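Long-range contact in adenylate cyclase (Hippeastrum hybrid cultivar, PDB 6YP4), which acts mainly as a triphosphatase rather than as the adenylyl cyclase it was named for, and binds a non-hydrolysable GTP analogue together with magnesium: residues A[146-151]-A[161-166]. Sequence-based numbering, arbitrary orientation.
Sequences LILELD and YEIECE. With GCP (phosphomethylphosphonic acid guanylate ester), chain B; GCP (phosphomethylphosphonic acid guanylate ester), chain C.
Glu149 and Glu164 face each other in a hydrogen-bonded antiparallel pair, a worked example of how strand alternation sorts polar from apolar side chains. They exchange two backbone bonds, Glu149 N to Glu164 O at 2.9 Å and Glu164 N back to Glu149 O. Asp151 and Glu162 form the next such pair, and all four carboxylates rise from one face. Asp151 and Glu164 cross at about a right angle, Asp151 OD2 lying 4.0 Å from Glu164 OE2; Lys195 forms salt bridges to both and to Glu162, probably offsetting their like charge, while Arg137 holds Asp151. Extended beyond CG, Glu164 brings OE1 (2.7 Å) and OE2 (2.8 Å) up to O1G of the chain B analogue. Glu149, in one of two modelled conformers, bends at chi2 beside that analogue's ribose. A water links Ile147 O to Glu166 N. On the other face, with CG1 anti to the backbone N (chi1 -174°) and a chi2 of 146°, Ile163 puts CD1 4.2 Å from Leu148 CB; Leu150 CD1 packs on Ile163 CB, and Leu148 CD2 on Cys165 CB. Helix 12-22 packs on Leu148, Leu150 and Ile163. Acidic residues lining the tunnel, apolar ones beneath a helix: such a hairpin is characteristic of the CYTH family's triphosphate tunnel fold.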
loop_
_atom_site.group_PDB
_atom_site.type_symbol
_atom_site.label_atom_id
_atom_site.label_comp_id
_atom_site.label_asym_id
_atom_site.label_seq_id
_atom_site.Cartn_x
_atom_site.Cartn_y
_atom_site.Cartn_z
ATOM N N LEU A 146 -10.552 -4.761 -0.358
ATOM C CA LEU A 146 -9.544 -5.672 0.168
ATOM C C LEU A 146 -8.387 -5.814 -0.812
ATOM O O LEU A 146 -8.587 -5.876 -2.030
ATOM C CB LEU A 146 -10.166 -7.049 0.433
ATOM C CG LEU A 146 -11.275 -7.114 1.494
ATOM C CD1 LEU A 146 -12.060 -8.431 1.407
ATOM C CD2 LEU A 146 -10.681 -6.905 2.890
ATOM N N ILE A 147 -7.172 -5.862 -0.267
ATOM C CA ILE A 147 -5.937 -5.944 -1.037
ATOM C C ILE A 147 -5.435 -7.378 -0.950
ATOM O O ILE A 147 -5.150 -7.869 0.149
ATOM C CB ILE A 147 -4.877 -4.962 -0.509
ATOM C CG1 ILE A 147 -5.355 -3.500 -0.643
ATOM C CG2 ILE A 147 -3.534 -5.217 -1.161
ATOM C CD1 ILE A 147 -5.434 -3.041 -2.071
ATOM N N LEU A 148 -5.328 -8.040 -2.097
ATOM C CA LEU A 148 -4.768 -9.390 -2.187
ATOM C C LEU A 148 -3.352 -9.333 -2.736
ATOM O O LEU A 148 -3.077 -8.599 -3.692
ATOM C CB LEU A 148 -5.619 -10.276 -3.095
ATOM C CG LEU A 148 -7.120 -10.408 -2.821
ATOM C CD1 LEU A 148 -7.764 -11.219 -3.927
ATOM C CD2 LEU A 148 -7.423 -11.014 -1.453
ATOM N N GLU A 149 -2.451 -10.118 -2.134
ATOM C CA GLU A 149 -1.057 -10.194 -2.557
ATOM C C GLU A 149 -0.752 -11.633 -2.932
ATOM O O GLU A 149 -0.827 -12.522 -2.075
ATOM C CB GLU A 149 -0.107 -9.730 -1.453
ATOM C CG GLU A 149 -0.071 -8.226 -1.248
ATOM C CD GLU A 149 0.143 -7.866 0.203
ATOM O OE1 GLU A 149 -0.793 -8.073 0.995
ATOM O OE2 GLU A 149 1.246 -7.399 0.557
ATOM N N LEU A 150 -0.434 -11.860 -4.206
ATOM C CA LEU A 150 -0.135 -13.182 -4.744
ATOM C C LEU A 150 1.370 -13.258 -4.960
ATOM O O LEU A 150 1.926 -12.494 -5.759
ATOM C CB LEU A 150 -0.900 -13.397 -6.049
ATOM C CG LEU A 150 -0.811 -14.746 -6.758
ATOM C CD1 LEU A 150 -1.504 -15.831 -5.931
ATOM C CD2 LEU A 150 -1.414 -14.671 -8.155
ATOM N N ASP A 151 2.033 -14.166 -4.250
ATOM C CA ASP A 151 3.483 -14.192 -4.175
ATOM C C ASP A 151 4.047 -15.406 -4.904
ATOM O O ASP A 151 3.479 -16.498 -4.852
ATOM C CB ASP A 151 3.961 -14.222 -2.716
ATOM C CG ASP A 151 3.802 -12.886 -2.005
ATOM O OD1 ASP A 151 3.886 -11.803 -2.661
ATOM O OD2 ASP A 151 3.638 -12.929 -0.764
ATOM N N TYR A 161 4.226 -20.642 -3.602
ATOM C CA TYR A 161 3.228 -19.674 -4.052
ATOM C C TYR A 161 2.228 -19.457 -2.925
ATOM O O TYR A 161 1.768 -20.428 -2.309
ATOM C CB TYR A 161 2.505 -20.165 -5.314
ATOM C CG TYR A 161 3.419 -20.626 -6.431
ATOM C CD1 TYR A 161 3.776 -19.760 -7.464
ATOM C CD2 TYR A 161 3.907 -21.935 -6.472
ATOM C CE1 TYR A 161 4.602 -20.173 -8.487
ATOM C CE2 TYR A 161 4.736 -22.353 -7.488
ATOM C CZ TYR A 161 5.076 -21.469 -8.495
ATOM O OH TYR A 161 5.908 -21.883 -9.513
ATOM N N GLU A 162 1.903 -18.195 -2.633
ATOM C CA GLU A 162 0.917 -17.921 -1.604
ATOM C C GLU A 162 0.003 -16.810 -2.077
ATOM O O GLU A 162 0.351 -16.019 -2.964
ATOM C CB GLU A 162 1.522 -17.494 -0.261
ATOM C CG GLU A 162 2.623 -18.367 0.279
ATOM C CD GLU A 162 3.407 -17.674 1.374
ATOM O OE1 GLU A 162 2.782 -17.245 2.363
ATOM O OE2 GLU A 162 4.634 -17.535 1.222
ATOM N N ILE A 163 -1.162 -16.738 -1.454
ATOM C CA ILE A 163 -1.997 -15.544 -1.533
ATOM C C ILE A 163 -2.335 -15.096 -0.117
ATOM O O ILE A 163 -2.589 -15.928 0.764
ATOM C CB ILE A 163 -3.264 -15.777 -2.383
ATOM C CG1 ILE A 163 -4.010 -14.434 -2.550
ATOM C CG2 ILE A 163 -4.150 -16.844 -1.769
ATOM C CD1 ILE A 163 -4.714 -14.273 -3.869
ATOM N N GLU A 164 -2.306 -13.776 0.113
ATOM C CA GLU A 164 -2.445 -13.223 1.453
ATOM C C GLU A 164 -3.300 -11.967 1.408
ATOM O O GLU A 164 -3.383 -11.302 0.376
ATOM C CB GLU A 164 -1.087 -12.894 2.071
ATOM C CG GLU A 164 -0.146 -14.091 2.034
ATOM C CD GLU A 164 1.255 -13.748 2.454
ATOM O OE1 GLU A 164 1.515 -12.558 2.750
ATOM O OE2 GLU A 164 2.095 -14.671 2.474
ATOM N N CYS A 165 -3.918 -11.657 2.554
ATOM C CA CYS A 165 -4.837 -10.528 2.683
ATOM C C CYS A 165 -4.783 -9.971 4.100
ATOM O O CYS A 165 -5.139 -10.665 5.057
ATOM C CB CYS A 165 -6.267 -10.954 2.336
ATOM S SG CYS A 165 -7.424 -9.566 2.350
ATOM N N GLU A 166 -4.365 -8.711 4.233
ATOM C CA GLU A 166 -4.371 -8.022 5.518
ATOM C C GLU A 166 -5.769 -7.489 5.797
ATOM O O GLU A 166 -6.386 -6.861 4.930
ATOM C CB GLU A 166 -3.351 -6.876 5.513
ATOM C CG GLU A 166 -2.605 -6.661 6.839
ATOM C CD GLU A 166 -3.363 -5.779 7.821
ATOM O OE1 GLU A 166 -4.283 -5.055 7.377
ATOM O OE2 GLU A 166 -3.035 -5.806 9.035
HETATM P PG GCP B . 4.607 -12.075 4.314
HETATM O O1G GCP B . 3.628 -13.210 4.280
HETATM O O2G GCP B . 5.480 -12.090 3.079
HETATM O O3G GCP B . 5.459 -12.180 5.555
HETATM C C3B GCP B . 3.658 -10.514 4.349
HETATM P PB GCP B . 4.855 -9.104 4.474
HETATM O O1B GCP B . 6.000 -9.406 5.398
HETATM O O2B GCP B . 5.333 -8.682 3.106
HETATM O O3A GCP B . 3.987 -7.870 5.127
HETATM P PA GCP B . 4.603 -6.346 5.095
HETATM O O1A GCP B . 4.319 -5.735 6.455
HETATM O O2A GCP B . 6.098 -6.460 4.881
HETATM O "O5'" GCP B . 3.916 -5.470 3.825
HETATM C "C5'" GCP B . 2.785 -6.011 3.157
HETATM C "C4'" GCP B . 1.518 -6.066 4.113
HETATM O "O4'" GCP B . 1.285 -4.762 4.936
HETATM C "C3'" GCP B . 0.465 -6.203 3.402
HETATM O "O3'" GCP B . -0.421 -7.175 4.010
HETATM C "C2'" GCP B . -0.233 -4.687 3.242
HETATM O "O2'" GCP B . -1.708 -4.733 3.313
HETATM C "C1'" GCP B . 0.267 -3.901 4.115
HETATM N N9 GCP B . 0.973 -2.750 3.423
HETATM C C8 GCP B . 2.292 -2.795 3.203
HETATM N N7 GCP B . 2.669 -1.662 2.582
HETATM C C5 GCP B . 1.571 -0.909 2.413
HETATM C C6 GCP B . 1.378 0.344 1.836
HETATM O O6 GCP B . 2.299 0.937 1.381
HETATM N N1 GCP B . 0.158 0.880 1.797
HETATM C C2 GCP B . -0.899 0.200 2.320
HETATM N N2 GCP B . -2.186 0.884 2.219
HETATM N N3 GCP B . -0.712 -1.026 2.882
HETATM C C4 GCP B . 0.524 -1.578 2.928
HETATM P PG GCP C . -8.284 10.675 -1.752
HETATM O O1G GCP C . -9.007 11.161 -0.532
HETATM O O2G GCP C . -7.038 11.497 -1.994
HETATM O O3G GCP C . -9.200 10.755 -2.948
HETATM C C3B GCP C . -7.800 8.937 -1.464
HETATM P PB GCP C . -6.976 8.296 -2.997
HETATM O O1B GCP C . -7.648 8.778 -4.250
HETATM O O2B GCP C . -5.502 8.618 -2.988
HETATM O O3A GCP C . -7.154 6.664 -2.920
HETATM P PA GCP C . -6.276 5.710 -3.930
HETATM O O1A GCP C . -7.217 4.631 -4.435
HETATM O O2A GCP C . -5.808 6.571 -5.084
HETATM O "O5'" GCP C . -4.937 5.082 -3.114
HETATM C "C5'" GCP C . -4.876 5.215 -1.700
HETATM C "C4'" GCP C . -6.005 4.357 -0.986
HETATM O "O4'" GCP C . -6.152 2.909 -1.545
HETATM C "C3'" GCP C . -5.699 4.210 0.245
HETATM O "O3'" GCP C . -6.874 4.397 1.073
HETATM C "C2'" GCP C . -5.013 2.689 0.414
HETATM O "O2'" GCP C . -5.429 2.015 1.660
HETATM C "C1'" GCP C . -5.279 1.993 -0.623
HETATM N N9 GCP C . -3.990 1.601 -1.321
HETATM C C8 GCP C . -3.524 2.326 -2.345
HETATM N N7 GCP C . -2.378 1.773 -2.784
HETATM C C5 GCP C . -2.131 0.696 -2.022
HETATM C C6 GCP C . -1.096 -0.237 -2.032
HETATM O O6 GCP C . -0.222 -0.145 -2.828
HETATM N N1 GCP C . -1.089 -1.234 -1.148
HETATM C C2 GCP C . -2.093 -1.339 -0.235
HETATM N N2 GCP C . -1.979 -2.470 0.683
HETATM N N3 GCP C . -3.103 -0.427 -0.223
HETATM C C4 GCP C . -3.121 0.589 -1.118
HETATM O O HOH W 1 -6.747 -5.588 2.427
HETATM O O HOH W 2 -3.211 -7.448 1.972
#